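Local coordinates for early 35 kDa protein (PDB 1P35) that inhibits caspases and so blocks the apoptotic response of the infected insect host cell, and also suppresses the host's antiviral RNA interference, at residues 47-52 / 170-175; 174-179 / 291-296; 221-226 / 245-250; 79-84 / 259-264. All blocks are in the same frame, centred on the assembly; numbering follows the deposited sequence.

Contact 1 of 4, residues 47-52 / 170-175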
loop_
_atom_site.group_PDB
_atom_site.type_symbol
_atom_site.label_atom_id
_atom_site.label_comp_id
_atom_site.label_asym_id
_atom_site.label_seq_id
_atom_site.Cartn_x
_atom_site.Cartn_y
_atom_site.Cartn_z
ATOM N N ASN A 47 -17.772 11.527 21.637
ATOM C CA ASN A 47 -18.041 10.678 22.771
ATOM C C ASN A 47 -17.330 9.328 22.724
ATOM O O ASN A 47 -17.115 8.756 21.637
ATOM C CB ASN A 47 -19.559 10.456 22.885
ATOM C CG ASN A 47 -20.308 11.687 23.366
ATOM O OD1 ASN A 47 -21.410 12.004 22.882
ATOM N ND2 ASN A 47 -19.738 12.368 24.347
ATOM N N ILE A 48 -16.934 8.860 23.907
ATOM C CA ILE A 48 -16.334 7.545 24.088
ATOM C C ILE A 48 -16.972 6.979 25.379
ATOM O O ILE A 48 -17.500 7.738 26.190
ATOM C CB ILE A 48 -14.761 7.589 24.143
ATOM C CG1 ILE A 48 -14.275 8.568 25.206
ATOM C CG2 ILE A 48 -14.190 7.930 22.739
ATOM C CD1 ILE A 48 -12.759 8.636 25.290
ATOM N N SER A 49 -16.958 5.663 25.561
ATOM C CA SER A 49 -17.608 5.073 26.733
ATOM C C SER A 49 -16.796 5.098 28.064
ATOM O O SER A 49 -17.273 4.643 29.086
ATOM C CB SER A 49 -18.016 3.642 26.406
ATOM O OG SER A 49 -16.879 2.875 26.058
ATOM N N GLY A 50 -15.582 5.639 28.044
ATOM C CA GLY A 50 -14.797 5.692 29.266
ATOM C C GLY A 50 -13.573 6.604 29.231
ATOM O O GLY A 50 -13.165 7.065 28.174
ATOM N N PRO A 51 -12.929 6.820 30.386
ATOM C CA PRO A 51 -11.771 7.701 30.420
ATOM C C PRO A 51 -10.584 7.217 29.635
ATOM O O PRO A 51 -10.281 6.031 29.624
ATOM C CB PRO A 51 -11.479 7.815 31.915
ATOM C CG PRO A 51 -11.860 6.308 32.418
ATOM C CD PRO A 51 -13.214 6.256 31.730
ATOM N N ILE A 52 -9.923 8.165 28.975
ATOM C CA ILE A 52 -8.724 7.873 28.216
ATOM C C ILE A 52 -7.593 7.589 29.196
ATOM O O ILE A 52 -7.504 8.190 30.261
ATOM C CB ILE A 52 -8.333 9.050 27.308
ATOM C CG1 ILE A 52 -9.340 9.117 26.134
ATOM C CG2 ILE A 52 -6.903 8.915 26.869
ATOM C CD1 ILE A 52 -9.098 10.250 25.160
ATOM N N TYR A 170 -8.618 3.389 26.244
ATOM C CA TYR A 170 -9.499 3.921 27.261
ATOM C C TYR A 170 -10.124 2.751 28.047
ATOM O O TYR A 170 -10.017 1.559 27.644
ATOM C CB TYR A 170 -10.573 4.819 26.631
ATOM C CG TYR A 170 -11.482 4.107 25.640
ATOM C CD1 TYR A 170 -11.000 3.638 24.428
ATOM C CD2 TYR A 170 -12.840 3.915 25.924
ATOM C CE1 TYR A 170 -11.860 2.983 23.512
ATOM C CE2 TYR A 170 -13.699 3.263 25.019
ATOM C CZ TYR A 170 -13.213 2.797 23.841
ATOM O OH TYR A 170 -14.013 1.984 23.083
ATOM N N ASN A 171 -10.754 3.098 29.163
ATOM C CA ASN A 171 -11.412 2.139 30.064
ATOM C C ASN A 171 -12.931 2.344 30.007
ATOM O O ASN A 171 -13.482 3.169 30.719
ATOM C CB ASN A 171 -10.860 2.376 31.459
ATOM C CG ASN A 171 -9.397 2.114 31.507
ATOM O OD1 ASN A 171 -8.588 3.000 31.799
ATOM N ND2 ASN A 171 -9.017 0.873 31.157
ATOM N N PRO A 172 -13.629 1.521 29.220
ATOM C CA PRO A 172 -15.091 1.573 29.015
ATOM C C PRO A 172 -15.907 1.519 30.296
ATOM O O PRO A 172 -15.661 0.684 31.171
ATOM C CB PRO A 172 -15.368 0.349 28.133
ATOM C CG PRO A 172 -14.019 0.057 27.498
ATOM C CD PRO A 172 -13.061 0.306 28.608
ATOM N N ILE A 173 -16.852 2.428 30.453
ATOM C CA ILE A 173 -17.688 2.330 31.635
ATOM C C ILE A 173 -18.805 1.337 31.220
ATOM O O ILE A 173 -19.367 1.414 30.126
ATOM C CB ILE A 173 -18.303 3.705 32.062
ATOM C CG1 ILE A 173 -17.234 4.691 32.600
ATOM C CG2 ILE A 173 -19.405 3.461 33.024
ATOM C CD1 ILE A 173 -16.085 4.073 33.522
ATOM N N GLY A 174 -19.064 0.348 32.068
ATOM C CA GLY A 174 -20.125 -0.623 31.827
ATOM C C GLY A 174 -20.388 -1.425 30.562
ATOM O O GLY A 174 -21.539 -1.494 30.138
ATOM N N ASN A 175 -19.368 -2.067 29.992
ATOM C CA ASN A 175 -19.555 -2.871 28.769
ATOM C C ASN A 175 -20.241 -2.153 27.589
ATOM O O ASN A 175 -21.071 -2.718 26.879
ATOM C CB ASN A 175 -20.332 -4.164 29.074
ATOM C CG ASN A 175 -19.673 -4.998 30.160
ATOM O OD1 ASN A 175 -18.450 -5.120 30.203
ATOM N ND2 ASN A 175 -20.485 -5.596 31.024
#
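The carbonyl oxygen Ser49 O takes a hydrogen bond from Ile173 N at 2.6 Å, the amide approaching from above the carbonyl plane, 45° out of it. Two residues further along from Ser49, Pro51 O accepts from Asn171 N at 3.0 Å. These bonds belong to an antiparallel association that carries the pairing of strands 52-55 and 164-170 past their ends: Ile52 and Tyr170 form a non-hydrogen-bonded pair, and beyond it the connection after strand 42-48 runs beside the loop that follows Tyr170. Gly50 lies between the two bonds, and with no side chain in the way its CA comes within 3.2 Å of Asn171 O in a CA-H...O contact. Ser49 adds its hydroxyl to the edge of the Tyr170 ring. With chi1 at 60°, OG sits between the backbone N and the carbonyl carbon, which brings it into the ring plane, 3.4 Å from Tyr170 CE2; its hydrogen bond goes to Lys176 O. The Tyr170 hydroxyl in turn is tied to Asp17, and Asn171 ND2 to Gln23 O. On the outer, solvent-facing part the apolar groups of Pro51 and Ile173 cross at about a right angle, Pro51 CD meeting Ile173 CD1 at 4.0 Å.

Contact 2 of 4, residues 174-179 / 291-296; sequences GNKVIV and NVILNT
Lys176 and Asn295 run side by side and point the same way, their ends joined by a hydrogen bond from Lys176 NZ to Asn295 OD1 at 3.0 Å, with the amine tilted 32° from the plane of the amide carbonyl. The lysine reaches it because its chain bends at chi2 (-76°) and is extended beyond, bringing CE within 3.3 Å of Asn295 OD1. Ile178 and Ile293, on the same face, are likewise aligned and touch through CG1 and CG1 at 4.1 Å. On the opposite face Val179 and Val292 meet at their CB atoms, and with Val177 and Leu294 they are buried; helix 206-215 covers Val292 and Leu294 through Gln208 and Phe209. Past the last strand pair, Thr296 crosses Asn175 at about a right angle, its OG1 lying 3.2 Å from Asn175 CB, while Thr296 N donates to Asn175 O. Paired backbone bonds of Val177 with Leu294 and of Val179 with Val292 make this a two-stranded antiparallel sheet, its Lys176 face partly exposed around the buried Ile178.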
loop_
_atom_site.group_PDB
_atom_site.type_symbol
_atom_site.label_atom_id
_atom_site.label_comp_id
_atom_site.label_asym_id
_atom_site.label_seq_id
_atom_site.Cartn_x
_atom_site.Cartn_y
_atom_site.Cartn_z
ATOM N N GLY A 174 -19.064 0.348 32.068
ATOM C CA GLY A 174 -20.125 -0.623 31.827
ATOM C C GLY A 174 -20.388 -1.425 30.562
ATOM O O GLY A 174 -21.539 -1.494 30.138
ATOM N N ASN A 175 -19.368 -2.067 29.992
ATOM C CA ASN A 175 -19.555 -2.871 28.769
ATOM C C ASN A 175 -20.241 -2.153 27.589
ATOM O O ASN A 175 -21.071 -2.718 26.879
ATOM C CB ASN A 175 -20.332 -4.164 29.074
ATOM C CG ASN A 175 -19.673 -4.998 30.160
ATOM O OD1 ASN A 175 -18.450 -5.120 30.203
ATOM N ND2 ASN A 175 -20.485 -5.596 31.024
ATOM N N LYS A 176 -19.881 -0.900 27.401
ATOM C CA LYS A 176 -20.391 -0.100 26.310
ATOM C C LYS A 176 -19.192 0.369 25.469
ATOM O O LYS A 176 -18.061 0.486 25.998
ATOM C CB LYS A 176 -21.095 1.121 26.866
ATOM C CG LYS A 176 -22.328 0.817 27.650
ATOM C CD LYS A 176 -23.479 0.469 26.725
ATOM C CE LYS A 176 -24.764 0.305 27.507
ATOM N NZ LYS A 176 -25.858 -0.130 26.611
ATOM N N VAL A 177 -19.463 0.607 24.184
ATOM C CA VAL A 177 -18.533 1.157 23.203
ATOM C C VAL A 177 -19.326 2.150 22.371
ATOM O O VAL A 177 -20.434 1.882 21.953
ATOM C CB VAL A 177 -18.050 0.173 22.154
ATOM C CG1 VAL A 177 -16.834 0.773 21.429
ATOM C CG2 VAL A 177 -17.799 -1.133 22.751
ATOM N N ILE A 178 -18.740 3.300 22.104
ATOM C CA ILE A 178 -19.402 4.288 21.292
ATOM C C ILE A 178 -18.581 4.447 19.988
ATOM O O ILE A 178 -17.405 4.756 20.048
ATOM C CB ILE A 178 -19.444 5.596 22.071
ATOM C CG1 ILE A 178 -20.279 5.399 23.326
ATOM C CG2 ILE A 178 -19.972 6.734 21.203
ATOM C CD1 ILE A 178 -20.405 6.647 24.222
ATOM N N VAL A 179 -19.174 4.199 18.821
ATOM C CA VAL A 179 -18.452 4.379 17.567
ATOM C C VAL A 179 -18.882 5.794 17.207
ATOM O O VAL A 179 -20.038 6.061 16.946
ATOM C CB VAL A 179 -18.886 3.411 16.512
ATOM C CG1 VAL A 179 -17.900 3.469 15.386
ATOM C CG2 VAL A 179 -18.975 1.956 17.104
ATOM N N ASN A 291 -24.268 8.661 16.956
ATOM C CA ASN A 291 -23.235 7.639 17.152
ATOM C C ASN A 291 -23.942 6.265 17.218
ATOM O O ASN A 291 -25.148 6.174 17.346
ATOM C CB ASN A 291 -22.476 7.900 18.482
ATOM C CG ASN A 291 -21.790 9.260 18.489
ATOM O OD1 ASN A 291 -21.243 9.676 17.458
ATOM N ND2 ASN A 291 -21.786 9.941 19.639
ATOM N N VAL A 292 -23.171 5.202 17.118
ATOM C CA VAL A 292 -23.709 3.856 17.236
ATOM C C VAL A 292 -23.176 3.461 18.608
ATOM O O VAL A 292 -21.995 3.653 18.884
ATOM C CB VAL A 292 -23.152 2.944 16.127
ATOM C CG1 VAL A 292 -23.303 1.499 16.506
ATOM C CG2 VAL A 292 -23.874 3.244 14.820
ATOM N N ILE A 293 -24.036 2.968 19.484
ATOM C CA ILE A 293 -23.613 2.609 20.844
ATOM C C ILE A 293 -23.935 1.135 21.045
ATOM O O ILE A 293 -25.097 0.722 20.859
ATOM C CB ILE A 293 -24.323 3.598 21.861
ATOM C CG1 ILE A 293 -23.904 5.044 21.471
ATOM C CG2 ILE A 293 -23.897 3.321 23.319
ATOM C CD1 ILE A 293 -24.354 6.207 22.375
ATOM N N LEU A 294 -22.911 0.324 21.349
ATOM C CA LEU A 294 -23.116 -1.135 21.537
ATOM C C LEU A 294 -22.640 -1.659 22.882
ATOM O O LEU A 294 -21.947 -0.958 23.620
ATOM C CB LEU A 294 -22.362 -1.908 20.436
ATOM C CG LEU A 294 -22.840 -1.451 19.056
ATOM C CD1 LEU A 294 -21.808 -1.768 18.025
ATOM C CD2 LEU A 294 -24.258 -2.038 18.752
ATOM N N ASN A 295 -23.005 -2.905 23.177
ATOM C CA ASN A 295 -22.553 -3.596 24.386
ATOM C C ASN A 295 -21.366 -4.456 23.953
ATOM O O ASN A 295 -21.368 -5.027 22.854
ATOM C CB ASN A 295 -23.652 -4.511 24.966
ATOM C CG ASN A 295 -24.817 -3.727 25.564
ATOM O OD1 ASN A 295 -24.613 -2.849 26.395
ATOM N ND2 ASN A 295 -26.033 -4.045 25.144
ATOM N N THR A 296 -20.338 -4.500 24.800
ATOM C CA THR A 296 -19.146 -5.293 24.534
ATOM C C THR A 296 -19.463 -6.724 24.985
ATOM O O THR A 296 -20.489 -6.968 25.615
ATOM C CB THR A 296 -17.937 -4.751 25.347
ATOM O OG1 THR A 296 -18.255 -4.701 26.739
ATOM C CG2 THR A 296 -17.637 -3.348 24.946
#

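Contact 3 of 4, residues 221-226 / 245-250; sequences SFKNSE and LEFTTE
Lys223 to Glu226 form a type I beta turn that sets Glu226 beside Phe247, their CA atoms 4.6 Å apart; no hydrogen bond crosses here, and the nearest backbone approach is a CA-H...O contact from Glu226 CA to Glu246 O at 3.4 Å. The Phe247 ring is the centre of the side-chain contact. Lys223 crosses it at about a right angle, its CG lying over one face, 4.1 Å from the ring centroid and 14° off the normal, a CH-pi contact. Bends at chi2 and chi3 then carry the lysine on to Thr249, where NZ lies 3.4 Å from CG2. The other side of the ring stacks with Trp261. Ser221 comes to the ring obliquely, OG 3.7 Å from Phe247 CE2, and its CB packs tightly on Leu245 CD2. Glu226 holds this serine from within the loop: OE1 accepts from Ser221 N through its syn lone pair and from Ser221 OG at 2.7 Å, while OE2 is hydrogen-bonded to Ser220 OG. The carboxylate, gripped at both oxygens, also packs on the buried Leu245, Glu226 CD lying 3.8 Å from Leu245 CD1. The type I turn, with Glu226 hydrogen-bonded back to Ser221, thus folds over strand 238-249 just ahead of strand 227-234, at the open end of the antiparallel hairpin of these two strands, away from its connecting turn.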
loop_
_atom_site.group_PDB
_atom_site.type_symbol
_atom_site.label_atom_id
_atom_site.label_comp_id
_atom_site.label_asym_id
_atom_site.label_seq_id
_atom_site.Cartn_x
_atom_site.Cartn_y
_atom_site.Cartn_z
ATOM N N SER A 221 -26.234 6.224 -9.821
ATOM C CA SER A 221 -25.336 5.791 -10.903
ATOM C C SER A 221 -25.823 6.460 -12.167
ATOM O O SER A 221 -25.252 6.277 -13.237
ATOM C CB SER A 221 -25.384 4.278 -11.129
ATOM O OG SER A 221 -26.595 3.910 -11.784
ATOM N N PHE A 222 -26.908 7.212 -12.028
ATOM C CA PHE A 222 -27.512 7.948 -13.133
ATOM C C PHE A 222 -28.035 7.116 -14.319
ATOM O O PHE A 222 -28.322 7.666 -15.388
ATOM C CB PHE A 222 -26.534 9.039 -13.593
ATOM C CG PHE A 222 -26.207 10.035 -12.510
ATOM C CD1 PHE A 222 -27.238 10.701 -11.825
ATOM C CD2 PHE A 222 -24.884 10.269 -12.125
ATOM C CE1 PHE A 222 -26.960 11.584 -10.769
ATOM C CE2 PHE A 222 -24.592 11.154 -11.068
ATOM C CZ PHE A 222 -25.633 11.810 -10.389
ATOM N N LYS A 223 -28.153 5.800 -14.127
ATOM C CA LYS A 223 -28.698 4.922 -15.158
ATOM C C LYS A 223 -30.199 5.139 -15.056
ATOM O O LYS A 223 -30.714 5.523 -14.005
ATOM C CB LYS A 223 -28.348 3.447 -14.884
ATOM C CG LYS A 223 -26.896 3.034 -15.213
ATOM C CD LYS A 223 -26.704 2.745 -16.710
ATOM C CE LYS A 223 -27.561 1.540 -17.153
ATOM N NZ LYS A 223 -27.524 1.284 -18.627
ATOM N N ASN A 224 -30.902 4.905 -16.152
ATOM C CA ASN A 224 -32.343 5.108 -16.192
ATOM C C ASN A 224 -33.153 4.391 -15.108
ATOM O O ASN A 224 -33.849 5.022 -14.289
ATOM C CB ASN A 224 -32.876 4.671 -17.559
ATOM C CG ASN A 224 -34.366 4.925 -17.708
ATOM O OD1 ASN A 224 -35.004 4.446 -18.661
ATOM N ND2 ASN A 224 -34.935 5.695 -16.770
ATOM N N SER A 225 -33.061 3.067 -15.131
ATOM C CA SER A 225 -33.811 2.208 -14.237
ATOM C C SER A 225 -33.210 1.860 -12.871
ATOM O O SER A 225 -33.598 0.842 -12.285
ATOM C CB SER A 225 -34.093 0.905 -14.958
ATOM O OG SER A 225 -32.874 0.197 -15.171
ATOM N N GLU A 226 -32.290 2.658 -12.340
ATOM C CA GLU A 226 -31.734 2.282 -11.039
ATOM C C GLU A 226 -32.771 2.321 -9.909
ATOM O O GLU A 226 -33.657 3.180 -9.850
ATOM C CB GLU A 226 -30.544 3.164 -10.650
ATOM C CG GLU A 226 -30.930 4.613 -10.471
ATOM C CD GLU A 226 -29.753 5.436 -10.047
ATOM O OE1 GLU A 226 -28.660 5.116 -10.532
ATOM O OE2 GLU A 226 -29.915 6.388 -9.256
ATOM N N LEU A 245 -27.364 -0.225 -4.623
ATOM C CA LEU A 245 -27.882 0.424 -5.798
ATOM C C LEU A 245 -27.880 -0.691 -6.815
ATOM O O LEU A 245 -26.847 -1.373 -7.000
ATOM C CB LEU A 245 -26.956 1.532 -6.268
ATOM C CG LEU A 245 -27.478 2.223 -7.531
ATOM C CD1 LEU A 245 -28.750 3.076 -7.220
ATOM C CD2 LEU A 245 -26.405 3.114 -8.054
ATOM N N GLU A 246 -29.018 -0.871 -7.478
ATOM C CA GLU A 246 -29.144 -1.945 -8.450
ATOM C C GLU A 246 -29.801 -1.512 -9.741
ATOM O O GLU A 246 -30.629 -0.626 -9.769
ATOM C CB GLU A 246 -29.940 -3.106 -7.844
ATOM C CG GLU A 246 -29.348 -3.615 -6.571
ATOM C CD GLU A 246 -29.922 -4.943 -6.174
ATOM O OE1 GLU A 246 -30.462 -5.586 -7.055
ATOM O OE2 GLU A 246 -29.808 -5.353 -5.004
ATOM N N PHE A 247 -29.385 -2.134 -10.826
ATOM C CA PHE A 247 -29.947 -1.832 -12.104
ATOM C C PHE A 247 -29.570 -2.932 -13.070
ATOM O O PHE A 247 -28.869 -3.876 -12.691
ATOM C CB PHE A 247 -29.492 -0.469 -12.622
ATOM C CG PHE A 247 -28.028 -0.314 -12.695
ATOM C CD1 PHE A 247 -27.339 -0.731 -13.824
ATOM C CD2 PHE A 247 -27.313 0.200 -11.612
ATOM C CE1 PHE A 247 -25.947 -0.644 -13.877
ATOM C CE2 PHE A 247 -25.938 0.289 -11.663
ATOM C CZ PHE A 247 -25.249 -0.143 -12.815
ATOM N N THR A 248 -30.059 -2.807 -14.305
ATOM C CA THR A 248 -29.813 -3.791 -15.351
ATOM C C THR A 248 -29.250 -3.251 -16.684
ATOM O O THR A 248 -29.525 -2.124 -17.079
ATOM C CB THR A 248 -31.117 -4.581 -15.624
ATOM O OG1 THR A 248 -31.380 -5.485 -14.532
ATOM C CG2 THR A 248 -31.003 -5.359 -16.899
ATOM N N THR A 249 -28.414 -4.058 -17.338
ATOM C CA THR A 249 -27.847 -3.728 -18.662
ATOM C C THR A 249 -27.821 -5.012 -19.510
ATOM O O THR A 249 -27.553 -6.097 -18.987
ATOM C CB THR A 249 -26.407 -3.157 -18.597
ATOM O OG1 THR A 249 -25.543 -4.118 -17.989
ATOM C CG2 THR A 249 -26.388 -1.841 -17.837
ATOM N N GLU A 250 -28.121 -4.870 -20.803
ATOM C CA GLU A 250 -28.167 -5.989 -21.760
ATOM C C GLU A 250 -26.824 -6.657 -22.013
ATOM O O GLU A 250 -25.793 -5.987 -22.118
ATOM C CB GLU A 250 -28.751 -5.532 -23.119
ATOM C CG GLU A 250 -30.275 -5.787 -23.368
ATOM C CD GLU A 250 -30.620 -7.268 -23.656
ATOM O OE1 GLU A 250 -30.454 -8.130 -22.749
ATOM O OE2 GLU A 250 -31.057 -7.574 -24.801
#

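Contact 4 of 4, residues 79-84 / 259-264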
loop_
_atom_site.group_PDB
_atom_site.type_symbol
_atom_site.label_atom_id
_atom_site.label_comp_id
_atom_site.label_asym_id
_atom_site.label_seq_id
_atom_site.Cartn_x
_atom_site.Cartn_y
_atom_site.Cartn_z
ATOM N N ARG A 79 -21.888 -6.765 -7.118
ATOM C CA ARG A 79 -21.809 -7.391 -8.426
ATOM C C ARG A 79 -21.504 -6.196 -9.328
ATOM O O ARG A 79 -22.394 -5.431 -9.773
ATOM C CB ARG A 79 -23.144 -8.080 -8.789
ATOM C CG ARG A 79 -23.501 -9.399 -7.972
ATOM C CD ARG A 79 -24.718 -10.150 -8.573
ATOM N NE ARG A 79 -25.891 -9.265 -8.718
ATOM C CZ ARG A 79 -26.940 -9.245 -7.901
ATOM N NH1 ARG A 79 -26.999 -10.065 -6.864
ATOM N NH2 ARG A 79 -27.932 -8.391 -8.123
ATOM N N ASP A 80 -20.213 -5.988 -9.536
ATOM C CA ASP A 80 -19.760 -4.879 -10.352
ATOM C C ASP A 80 -19.135 -5.501 -11.571
ATOM O O ASP A 80 -18.035 -6.035 -11.490
ATOM C CB ASP A 80 -18.703 -4.087 -9.610
ATOM C CG ASP A 80 -18.325 -2.827 -10.329
ATOM O OD1 ASP A 80 -18.271 -2.864 -11.557
ATOM O OD2 ASP A 80 -18.061 -1.805 -9.652
ATOM N N TYR A 81 -19.832 -5.412 -12.696
ATOM C CA TYR A 81 -19.364 -6.002 -13.940
ATOM C C TYR A 81 -18.580 -5.028 -14.827
ATOM O O TYR A 81 -18.716 -5.063 -16.050
ATOM C CB TYR A 81 -20.547 -6.552 -14.739
ATOM C CG TYR A 81 -21.460 -7.529 -14.019
ATOM C CD1 TYR A 81 -21.076 -8.857 -13.838
ATOM C CD2 TYR A 81 -22.705 -7.117 -13.488
ATOM C CE1 TYR A 81 -21.878 -9.757 -13.152
ATOM C CE2 TYR A 81 -23.509 -8.010 -12.805
ATOM C CZ TYR A 81 -23.081 -9.337 -12.640
ATOM O OH TYR A 81 -23.847 -10.245 -11.963
ATOM N N SER A 82 -17.765 -4.163 -14.230
ATOM C CA SER A 82 -16.977 -3.215 -15.014
ATOM C C SER A 82 -15.504 -3.204 -14.592
ATOM O O SER A 82 -15.192 -3.060 -13.392
ATOM C CB SER A 82 -17.544 -1.817 -14.828
ATOM O OG SER A 82 -17.513 -1.475 -13.450
ATOM N N ASP A 83 -14.595 -3.338 -15.559
ATOM C CA ASP A 83 -13.157 -3.301 -15.245
ATOM C C ASP A 83 -12.513 -2.104 -15.967
ATOM O O ASP A 83 -11.376 -2.179 -16.451
ATOM C CB ASP A 83 -12.482 -4.630 -15.641
ATOM C CG ASP A 83 -11.047 -4.767 -15.088
ATOM O OD1 ASP A 83 -10.820 -4.487 -13.877
ATOM O OD2 ASP A 83 -10.154 -5.187 -15.869
ATOM N N GLN A 84 -13.265 -0.998 -16.009
ATOM C CA GLN A 84 -12.847 0.264 -16.642
ATOM C C GLN A 84 -11.848 1.078 -15.771
ATOM O O GLN A 84 -10.684 1.272 -16.183
ATOM C CB GLN A 84 -14.090 1.127 -16.937
ATOM C CG GLN A 84 -15.191 0.437 -17.776
ATOM C CD GLN A 84 -14.688 -0.049 -19.146
ATOM O OE1 GLN A 84 -14.127 0.737 -19.939
ATOM N NE2 GLN A 84 -14.893 -1.345 -19.432
ATOM N N TYR A 259 -27.284 -8.485 -17.214
ATOM C CA TYR A 259 -26.388 -8.337 -16.062
ATOM C C TYR A 259 -27.118 -7.603 -14.918
ATOM O O TYR A 259 -27.634 -6.489 -15.116
ATOM C CB TYR A 259 -25.181 -7.497 -16.455
ATOM C CG TYR A 259 -24.218 -8.141 -17.411
ATOM C CD1 TYR A 259 -23.315 -9.115 -16.969
ATOM C CD2 TYR A 259 -24.160 -7.740 -18.747
ATOM C CE1 TYR A 259 -22.357 -9.672 -17.841
ATOM C CE2 TYR A 259 -23.210 -8.288 -19.632
ATOM C CZ TYR A 259 -22.307 -9.250 -19.171
ATOM O OH TYR A 259 -21.331 -9.755 -20.017
ATOM N N ASN A 260 -27.165 -8.210 -13.733
ATOM C CA ASN A 260 -27.813 -7.566 -12.592
ATOM C C ASN A 260 -26.779 -6.932 -11.659
ATOM O O ASN A 260 -26.236 -7.563 -10.746
ATOM C CB ASN A 260 -28.683 -8.567 -11.835
ATOM C CG ASN A 260 -29.719 -9.217 -12.742
ATOM O OD1 ASN A 260 -30.604 -8.540 -13.291
ATOM N ND2 ASN A 260 -29.599 -10.527 -12.927
ATOM N N TRP A 261 -26.515 -5.659 -11.896
ATOM C CA TRP A 261 -25.544 -4.963 -11.090
ATOM C C TRP A 261 -26.024 -4.735 -9.652
ATOM O O TRP A 261 -27.211 -4.542 -9.386
ATOM C CB TRP A 261 -25.218 -3.633 -11.732
ATOM C CG TRP A 261 -24.606 -3.685 -13.098
ATOM C CD1 TRP A 261 -25.215 -4.086 -14.268
ATOM C CD2 TRP A 261 -23.336 -3.136 -13.480
ATOM N NE1 TRP A 261 -24.410 -3.802 -15.341
ATOM C CE2 TRP A 261 -23.254 -3.217 -14.895
ATOM C CE3 TRP A 261 -22.261 -2.575 -12.767
ATOM C CZ2 TRP A 261 -22.145 -2.756 -15.610
ATOM C CZ3 TRP A 261 -21.139 -2.106 -13.492
ATOM C CH2 TRP A 261 -21.105 -2.202 -14.902
ATOM N N LYS A 262 -25.097 -4.815 -8.713
ATOM C CA LYS A 262 -25.413 -4.533 -7.339
ATOM C C LYS A 262 -24.173 -3.833 -6.810
ATOM O O LYS A 262 -23.145 -4.474 -6.522
ATOM C CB LYS A 262 -25.738 -5.820 -6.575
ATOM C CG LYS A 262 -26.233 -5.555 -5.135
ATOM C CD LYS A 262 -26.575 -6.878 -4.419
ATOM C CE LYS A 262 -27.054 -6.678 -3.030
ATOM N NZ LYS A 262 -27.326 -8.001 -2.366
ATOM N N ILE A 263 -24.266 -2.504 -6.719
ATOM C CA ILE A 263 -23.159 -1.673 -6.239
ATOM C C ILE A 263 -23.526 -0.713 -5.097
ATOM O O ILE A 263 -24.679 -0.659 -4.659
ATOM C CB ILE A 263 -22.513 -0.855 -7.415
ATOM C CG1 ILE A 263 -23.558 -0.019 -8.126
ATOM C CG2 ILE A 263 -21.895 -1.829 -8.411
ATOM C CD1 ILE A 263 -22.973 0.965 -9.150
ATOM N N PHE A 264 -22.524 0.062 -4.668
ATOM C CA PHE A 264 -22.598 1.033 -3.554
ATOM C C PHE A 264 -23.314 0.514 -2.359
ATOM O O PHE A 264 -24.238 1.159 -1.861
ATOM C CB PHE A 264 -23.259 2.337 -3.953
ATOM C CG PHE A 264 -22.788 2.893 -5.244
ATOM C CD1 PHE A 264 -21.454 2.815 -5.614
ATOM C CD2 PHE A 264 -23.655 3.619 -6.038
ATOM C CE1 PHE A 264 -20.999 3.462 -6.746
ATOM C CE2 PHE A 264 -23.213 4.268 -7.169
ATOM C CZ PHE A 264 -21.877 4.195 -7.528
HETATM O O HOH W 1 -28.907 -9.788 -4.473
#
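Arg79 and Lys262 are joined by a pair of backbone hydrogen bonds, Arg79 N to Lys262 O at 2.7 Å and Lys262 N to Arg79 O at 3.0 Å, a single antiparallel bridge. The arginine side chain adds a third tie: bent at chi3 (-54°), it presents NE to Asn260 O at 2.7 Å, nearly straight (169°) and with the oxygen in the guanidinium plane, and NH2 adds a weak bond to the same oxygen. Lys262 CB lies over one face of the guanidinium. One water accepts from both Arg79 NH1 and Lys262 NZ, bridging two like charges whose nitrogens stay 5.0 Å apart; the lysine amine is also hydrogen-bonded to Tyr242 OH. Segment 79-84 belongs to the long connection between helix 62-74 and strand 98-106, consistent with the reactive-site loop by which P35 engages caspases, and here part of that loop docks on the edge of strand 259-271. Within it Asp80 OD1 accepts from Ser82 N, an Asx turn. Aromatic contacts follow. Tyr81 puts its edge toward the face of the Trp261 five-membered ring, planes at 88°, and its CB lies over the six-membered ring, 4.3 Å from the centroid. Tyr259 CD1 covers one face of the Tyr81 ring, 3.8 Å from CG. Asp80 OD1 and Ser82 CB close on the far end of the indole, at 3.5 Å from Trp261 CZ3 and 3.6 Å from Trp261 CH2.

How the contacts relate
The four contacts form two neighbouring pairs. Contacts 1 and 2 share Gly174 and Asn175, centres about 9 Å apart, so one loop leads from the irregular pairing of contact 1 into the small sheet of contact 2. Contacts 3 and 4, centres about 10 Å apart, meet across adjacent strands 238-249 and 259-271, where Leu245 N bonds to Ile263 O and Trp261 serves both. All are partly buried, with centres about 14 Å (contact 2), 18 Å (contact 1), 25 Å (contact 4) and 28 Å (contact 3) from the chain centre. Contact 2 has the most buried residues and the fullest backbone ladder, whereas the peripheral contacts 3 and 4 depend more on aromatic rings and charged side chains.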